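Local coordinates for mutual gliding motility protein C (MglC) (Myxococcus xanthus DK 1622, PDB 7CT3) that belongs to the polarity control system of its bacterium as a Roadblock/LC7-domain protein and interacts with its paralog MglB, probably helping to set the direction of gliding, at residues A[60-63]-A[64-67]; A[85-88]-A[89-92]; A[106-109]-A[110-114]. All blocks are in the same frame, centred on the assembly; numbering follows the deposited sequence.

Interaction 1: residues A[60-63]-A[64-67]; sequences AAET and LKTG. With NA (sodium ion), chain B.
Three successive i+3 to i backbone bonds, from L64 N to A61 O, from K65 N to E62 O and from T66 N to T63 O, carry the chain from 60-63 into 64-67. The spacing is that of a 3-10 turn, following on from helix 44-61. Each donor stands well above the plane of its carbonyl; for T66 N the elevation is 52°. The T63 carbonyl is gripped twice, because T66 OG1 also reaches T63 O, at 2.7 Å and nearly in line with its C=O bond. One turn earlier the same device recurs: T63 OG1 bonds to A60 O at 2.7 Å. On the outer side E62 and K65 run side by side, and K65 NZ forms a salt bridge with E62 OE1, met on its syn side at 2.9 Å, 34° out of the carboxylate plane. R58 takes the other oxygen, E62 OE2, while K65 makes a cation-pi contact with F25. L64 lays CD1 beside A61 CB, 4.3 Å away. L64 and T66 offer carbonyls to sodium, L64 O at 2.3 Å and T66 O at 2.4 Å; V69 O and two waters complete an all-oxygen shell, in which backbone dipoles rather than a carboxylate face the cation.

Interaction 2: residues A[85-88]-A[89-92]; sequences LVSP and DYFL
V86 lies across from Y90 and L92 where the chain doubles back, and its side chain can be followed outward. CB sits 4.0 Å from Y90 O. From there CG2, between the backbone N and the carbonyl carbon, drops onto the partner strand, 3.1 Å from Y90 O and 3.5 Å from Y90 CB. The other branch, CG1, is anti to the carbonyl carbon (chi1 -75°) and meets L92 CB at 3.8 Å, the two side chains crossing at about a right angle; V116 and R117 of helix 102-117 also pack on V86. The backbone beneath this valine is a classic beta bulge in the hairpin of strands 79-87 and 90-97: V86 and S87 both face Y90, and their amides, V86 N and S87 N, converge on Y90 O from the same face of its carbonyl plane. One oxygen thus satisfies two consecutive N-H groups, and the chain turns a corner at V86. On the bridge before the bulge, L85 and F91 form an antiparallel non-hydrogen-bonded pair, and L85 CD1 approaches Y90 O at 3.7 Å. The second bulge residue, S87, also ties down the turn. Its OG accepts from D89 N at 3.2 Å with an N-H...O angle of 157°, while the same oxygen lies 3.2 Å from Y90 CD2, meeting the ring obliquely. Replacing S87 with an alanine here would probably leave D89 N without its side-chain acceptor and the turn through P88 less firmly fixed. D89 CB rests over one face of the Y90 ring, offset toward its rim, and the tyrosine itself packs against V22 on the adjoining strand 17-24.

Interaction 3: residues A[106-109]-A[110-114]; sequences RYVL and RVTAP
Y107 presents one face of its ring to V111, one helical turn on, while R110 swings past it at a slant. V111 CG2 stands over the ring in a CH-pi contact, 4.2 Å from the centroid and 20° off the normal, displaced toward the rim. The guanidinium of R110 is turned 68° from the ring plane and brings NH2 to 3.7 Å from Y107 CD1; a bend at chi3 (58°) folds the otherwise extended arginine chain back to this position. These residues share the outward side of helix 102-117, an amphipathic helix of the Roadblock/LC7 domain whose other side packs on the antiparallel sheet, where L109 meets V82, L92 and L94. Toward helix 4-13, V108 and T112 lie side by side and point the same way, both packing on V10. Here T112 OG1 turns back along the helix and donates to V108 O at 2.7 Å, from above the carbonyl plane. That oxygen also takes T112 N at 2.9 Å, so one residue supplies both donors and its buried hydroxyl finds a backbone partner. A113 N continues the ladder to L109 O, after which P114, having no N-H, breaks it and the helix kinks.

How the interactions relate
Along the chain the three contacts come in series: interaction 1 at the exit of helix 44-61, interaction 2 at the turn of the hairpin 79-87/90-97, and interaction 3 within helix 102-117. The centres of interactions 1 and 2 are about 9 Å apart and they touch, A61 and L64 packing on F91, and L64 also on L85. Interactions 2 and 3, about 13 Å apart, meet where L92 lies against L109 and A113. Interactions 1 and 3 do not touch; their centres are about 17 Å apart. The hairpin end therefore stands between the two helical elements, linking the sodium-bearing turn on one side of the sheet to helix 102-117 on the other, in the layered arrangement of a Roadblock/LC7 domain.

Interaction 1: residues A[60-63]-A[64-67]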
loop_
_atom_site.group_PDB
_atom_site.type_symbol
_atom_site.label_atom_id
_atom_site.label_comp_id
_atom_site.label_asym_id
_atom_site.label_seq_id
_atom_site.Cartn_x
_atom_site.Cartn_y
_atom_site.Cartn_z
ATOM N N ALA A 60 3.420 -5.524 -8.253
ATOM C CA ALA A 60 3.588 -5.297 -6.796
ATOM C C ALA A 60 3.046 -6.501 -6.013
ATOM O O ALA A 60 3.637 -6.848 -4.968
ATOM C CB ALA A 60 2.916 -4.010 -6.384
ATOM N N ALA A 61 1.978 -7.133 -6.509
ATOM C CA ALA A 61 1.323 -8.303 -5.874
ATOM C C ALA A 61 2.331 -9.445 -5.684
ATOM O O ALA A 61 2.192 -10.196 -4.703
ATOM C CB ALA A 61 0.136 -8.744 -6.696
ATOM N N GLU A 62 3.320 -9.568 -6.570
ATOM C CA GLU A 62 4.369 -10.624 -6.484
ATOM C C GLU A 62 5.008 -10.624 -5.086
ATOM O O GLU A 62 5.359 -11.713 -4.598
ATOM C CB GLU A 62 5.412 -10.423 -7.583
ATOM C CG GLU A 62 4.898 -10.792 -8.962
ATOM C CD GLU A 62 4.982 -12.270 -9.308
ATOM O OE1 GLU A 62 5.642 -13.027 -8.563
ATOM O OE2 GLU A 62 4.385 -12.661 -10.322
ATOM N N THR A 63 5.141 -9.461 -4.445
ATOM C CA THR A 63 5.794 -9.331 -3.111
ATOM C C THR A 63 5.007 -10.121 -2.052
ATOM O O THR A 63 5.636 -10.548 -1.063
ATOM C CB THR A 63 6.003 -7.864 -2.712
ATOM O OG1 THR A 63 4.741 -7.233 -2.499
ATOM C CG2 THR A 63 6.804 -7.085 -3.735
ATOM N N LEU A 64 3.702 -10.342 -2.249
ATOM C CA LEU A 64 2.846 -11.113 -1.301
ATOM C C LEU A 64 3.353 -12.549 -1.124
ATOM O O LEU A 64 3.035 -13.149 -0.086
ATOM C CB LEU A 64 1.405 -11.138 -1.807
ATOM C CG LEU A 64 0.644 -9.820 -1.709
ATOM C CD1 LEU A 64 -0.601 -9.861 -2.583
ATOM C CD2 LEU A 64 0.282 -9.522 -0.260
ATOM N N LYS A 65 4.068 -13.099 -2.106
ATOM C CA LYS A 65 4.589 -14.493 -2.058
ATOM C C LYS A 65 5.711 -14.628 -1.019
ATOM O O LYS A 65 6.008 -15.775 -0.641
ATOM C CB LYS A 65 5.090 -14.926 -3.437
ATOM C CG LYS A 65 4.005 -15.050 -4.493
ATOM C CD LYS A 65 4.497 -15.713 -5.758
ATOM C CE LYS A 65 3.791 -15.207 -6.991
ATOM N NZ LYS A 65 4.433 -15.696 -8.232
ATOM N N THR A 66 6.331 -13.527 -0.588
ATOM C CA THR A 66 7.365 -13.542 0.481
ATOM C C THR A 66 6.663 -13.705 1.830
ATOM O O THR A 66 5.574 -13.134 1.986
ATOM C CB THR A 66 8.236 -12.282 0.474
ATOM O OG1 THR A 66 7.421 -11.193 0.900
ATOM C CG2 THR A 66 8.844 -11.987 -0.877
ATOM N N GLY A 67 7.274 -14.450 2.753
ATOM C CA GLY A 67 6.703 -14.768 4.076
ATOM C C GLY A 67 6.294 -13.523 4.847
ATOM O O GLY A 67 5.211 -13.537 5.452
HETATM NA NA NA B . 3.170 -13.247 2.214
HETATM O O HOH W 1 3.358 -15.712 2.159
HETATM O O HOH W 2 0.851 -13.469 2.737
#

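Interaction 2: residues A[85-88]-A[89-92]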
loop_
_atom_site.group_PDB
_atom_site.type_symbol
_atom_site.label_atom_id
_atom_site.label_comp_id
_atom_site.label_asym_id
_atom_site.label_seq_id
_atom_site.Cartn_x
_atom_site.Cartn_y
_atom_site.Cartn_z
ATOM N N LEU A 85 -2.689 -12.213 -0.243
ATOM C CA LEU A 85 -2.428 -13.535 -0.863
ATOM C C LEU A 85 -3.575 -14.491 -0.524
ATOM O O LEU A 85 -3.974 -14.545 0.647
ATOM C CB LEU A 85 -1.093 -14.071 -0.337
ATOM C CG LEU A 85 -0.534 -15.274 -1.092
ATOM C CD1 LEU A 85 -0.167 -14.888 -2.517
ATOM C CD2 LEU A 85 0.670 -15.849 -0.363
ATOM N N VAL A 86 -4.082 -15.231 -1.509
ATOM C CA VAL A 86 -5.114 -16.282 -1.263
ATOM C C VAL A 86 -4.535 -17.671 -1.577
ATOM O O VAL A 86 -5.010 -18.638 -0.967
ATOM C CB VAL A 86 -6.433 -15.995 -2.004
ATOM C CG1 VAL A 86 -7.223 -14.890 -1.318
ATOM C CG2 VAL A 86 -6.217 -15.654 -3.459
ATOM N N SER A 87 -3.544 -17.782 -2.466
ATOM C CA SER A 87 -2.822 -19.053 -2.747
ATOM C C SER A 87 -1.517 -18.747 -3.475
ATOM O O SER A 87 -1.278 -17.608 -3.861
ATOM C CB SER A 87 -3.700 -20.014 -3.525
ATOM O OG SER A 87 -3.665 -19.740 -4.916
ATOM N N PRO A 88 -0.623 -19.737 -3.693
ATOM C CA PRO A 88 0.602 -19.489 -4.458
ATOM C C PRO A 88 0.334 -18.923 -5.864
ATOM O O PRO A 88 1.239 -18.333 -6.420
ATOM C CB PRO A 88 1.268 -20.874 -4.534
ATOM C CG PRO A 88 0.713 -21.620 -3.334
ATOM C CD PRO A 88 -0.710 -21.120 -3.199
ATOM N N ASP A 89 -0.887 -19.089 -6.390
ATOM C CA ASP A 89 -1.262 -18.714 -7.781
ATOM C C ASP A 89 -2.193 -17.492 -7.820
ATOM O O ASP A 89 -2.327 -16.921 -8.917
ATOM C CB ASP A 89 -1.948 -19.880 -8.498
ATOM C CG ASP A 89 -1.084 -21.122 -8.636
ATOM O OD1 ASP A 89 0.143 -20.976 -8.829
ATOM O OD2 ASP A 89 -1.645 -22.228 -8.547
ATOM N N TYR A 90 -2.819 -17.099 -6.702
ATOM C CA TYR A 90 -3.929 -16.107 -6.698
ATOM C C TYR A 90 -3.777 -15.080 -5.571
ATOM O O TYR A 90 -3.326 -15.423 -4.452
ATOM C CB TYR A 90 -5.278 -16.815 -6.572
ATOM C CG TYR A 90 -5.553 -17.814 -7.664
ATOM C CD1 TYR A 90 -5.665 -17.411 -8.986
ATOM C CD2 TYR A 90 -5.686 -19.163 -7.383
ATOM C CE1 TYR A 90 -5.899 -18.326 -9.999
ATOM C CE2 TYR A 90 -5.926 -20.090 -8.384
ATOM C CZ TYR A 90 -6.036 -19.669 -9.700
ATOM O OH TYR A 90 -6.274 -20.572 -10.695
ATOM N N PHE A 91 -4.191 -13.846 -5.854
ATOM C CA PHE A 91 -4.320 -12.770 -4.841
ATOM C C PHE A 91 -5.706 -12.134 -4.942
ATOM O O PHE A 91 -6.385 -12.232 -5.980
ATOM C CB PHE A 91 -3.203 -11.734 -4.957
ATOM C CG PHE A 91 -3.109 -10.982 -6.258
ATOM C CD1 PHE A 91 -2.427 -11.524 -7.339
ATOM C CD2 PHE A 91 -3.658 -9.713 -6.388
ATOM C CE1 PHE A 91 -2.316 -10.824 -8.528
ATOM C CE2 PHE A 91 -3.534 -9.009 -7.578
ATOM C CZ PHE A 91 -2.864 -9.567 -8.644
ATOM N N LEU A 92 -6.095 -11.505 -3.840
ATOM C CA LEU A 92 -7.381 -10.806 -3.646
ATOM C C LEU A 92 -7.098 -9.308 -3.742
ATOM O O LEU A 92 -6.136 -8.869 -3.094
ATOM C CB LEU A 92 -7.877 -11.223 -2.259
ATOM C CG LEU A 92 -9.263 -10.752 -1.846
ATOM C CD1 LEU A 92 -10.332 -11.274 -2.790
ATOM C CD2 LEU A 92 -9.538 -11.195 -0.419
#

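Interaction 3: residues A[106-109]-A[110-114]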
loop_
_atom_site.group_PDB
_atom_site.type_symbol
_atom_site.label_atom_id
_atom_site.label_comp_id
_atom_site.label_asym_id
_atom_site.label_seq_id
_atom_site.Cartn_x
_atom_site.Cartn_y
_atom_site.Cartn_z
ATOM N N ARG A 106 -9.043 -1.971 4.317
ATOM C CA ARG A 106 -7.906 -2.796 4.807
ATOM C C ARG A 106 -8.432 -3.819 5.823
ATOM O O ARG A 106 -8.083 -5.013 5.710
ATOM C CB ARG A 106 -6.821 -1.894 5.401
ATOM C CG ARG A 106 -6.117 -1.019 4.375
ATOM C CD ARG A 106 -5.024 -0.153 4.978
ATOM N NE ARG A 106 -4.029 -0.962 5.669
ATOM C CZ ARG A 106 -3.782 -0.946 6.977
ATOM N NH1 ARG A 106 -4.430 -0.120 7.785
ATOM N NH2 ARG A 106 -2.864 -1.755 7.475
ATOM N N TYR A 107 -9.276 -3.371 6.756
ATOM C CA TYR A 107 -9.860 -4.219 7.826
ATOM C C TYR A 107 -10.733 -5.313 7.195
ATOM O O TYR A 107 -10.541 -6.502 7.500
ATOM C CB TYR A 107 -10.631 -3.354 8.825
ATOM C CG TYR A 107 -11.533 -4.139 9.738
ATOM C CD1 TYR A 107 -11.030 -4.810 10.841
ATOM C CD2 TYR A 107 -12.888 -4.239 9.475
ATOM C CE1 TYR A 107 -11.857 -5.548 11.673
ATOM C CE2 TYR A 107 -13.725 -4.976 10.292
ATOM C CZ TYR A 107 -13.210 -5.627 11.398
ATOM O OH TYR A 107 -14.036 -6.347 12.209
ATOM N N VAL A 108 -11.667 -4.931 6.325
ATOM C CA VAL A 108 -12.636 -5.894 5.724
ATOM C C VAL A 108 -11.871 -6.914 4.863
ATOM O O VAL A 108 -12.208 -8.107 4.931
ATOM C CB VAL A 108 -13.745 -5.175 4.937
ATOM C CG1 VAL A 108 -14.589 -6.159 4.147
ATOM C CG2 VAL A 108 -14.625 -4.345 5.861
ATOM N N LEU A 109 -10.866 -6.496 4.091
ATOM C CA LEU A 109 -10.119 -7.463 3.245
ATOM C C LEU A 109 -9.359 -8.449 4.140
ATOM O O LEU A 109 -9.312 -9.642 3.785
ATOM C CB LEU A 109 -9.182 -6.750 2.268
ATOM C CG LEU A 109 -8.870 -7.578 1.023
ATOM C CD1 LEU A 109 -10.112 -7.721 0.152
ATOM C CD2 LEU A 109 -7.723 -6.985 0.227
ATOM N N ARG A 110 -8.801 -7.987 5.262
ATOM C CA ARG A 110 -8.067 -8.861 6.219
ATOM C C ARG A 110 -9.030 -9.925 6.767
ATOM O O ARG A 110 -8.626 -11.095 6.869
ATOM C CB ARG A 110 -7.420 -8.043 7.343
ATOM C CG ARG A 110 -6.573 -8.875 8.295
ATOM C CD ARG A 110 -5.798 -8.053 9.314
ATOM N NE ARG A 110 -6.655 -7.214 10.146
ATOM C CZ ARG A 110 -7.333 -7.617 11.229
ATOM N NH1 ARG A 110 -7.285 -8.874 11.645
ATOM N NH2 ARG A 110 -8.073 -6.747 11.893
ATOM N N VAL A 111 -10.266 -9.536 7.082
ATOM C CA VAL A 111 -11.320 -10.445 7.620
ATOM C C VAL A 111 -11.767 -11.436 6.533
ATOM O O VAL A 111 -12.036 -12.599 6.875
ATOM C CB VAL A 111 -12.509 -9.634 8.168
ATOM C CG1 VAL A 111 -13.734 -10.505 8.407
ATOM C CG2 VAL A 111 -12.123 -8.881 9.434
ATOM N N THR A 112 -11.861 -10.996 5.276
ATOM C CA THR A 112 -12.466 -11.781 4.166
ATOM C C THR A 112 -11.443 -12.754 3.556
ATOM O O THR A 112 -11.869 -13.832 3.107
ATOM C CB THR A 112 -13.080 -10.846 3.118
ATOM O OG1 THR A 112 -13.932 -9.925 3.805
ATOM C CG2 THR A 112 -13.873 -11.587 2.065
ATOM N N ALA A 113 -10.152 -12.404 3.530
ATOM C CA ALA A 113 -9.090 -13.184 2.843
ATOM C C ALA A 113 -9.125 -14.660 3.252
ATOM O O ALA A 113 -9.073 -15.525 2.383
ATOM C CB ALA A 113 -7.733 -12.569 3.084
ATOM N N PRO A 114 -9.179 -15.022 4.558
ATOM C CA PRO A 114 -9.238 -16.434 4.950
ATOM C C PRO A 114 -10.476 -17.179 4.417
ATOM O O PRO A 114 -10.374 -18.361 4.126
ATOM C CB PRO A 114 -9.251 -16.450 6.489
ATOM C CG PRO A 114 -9.191 -15.003 6.941
ATOM C CD PRO A 114 -9.119 -14.117 5.716
#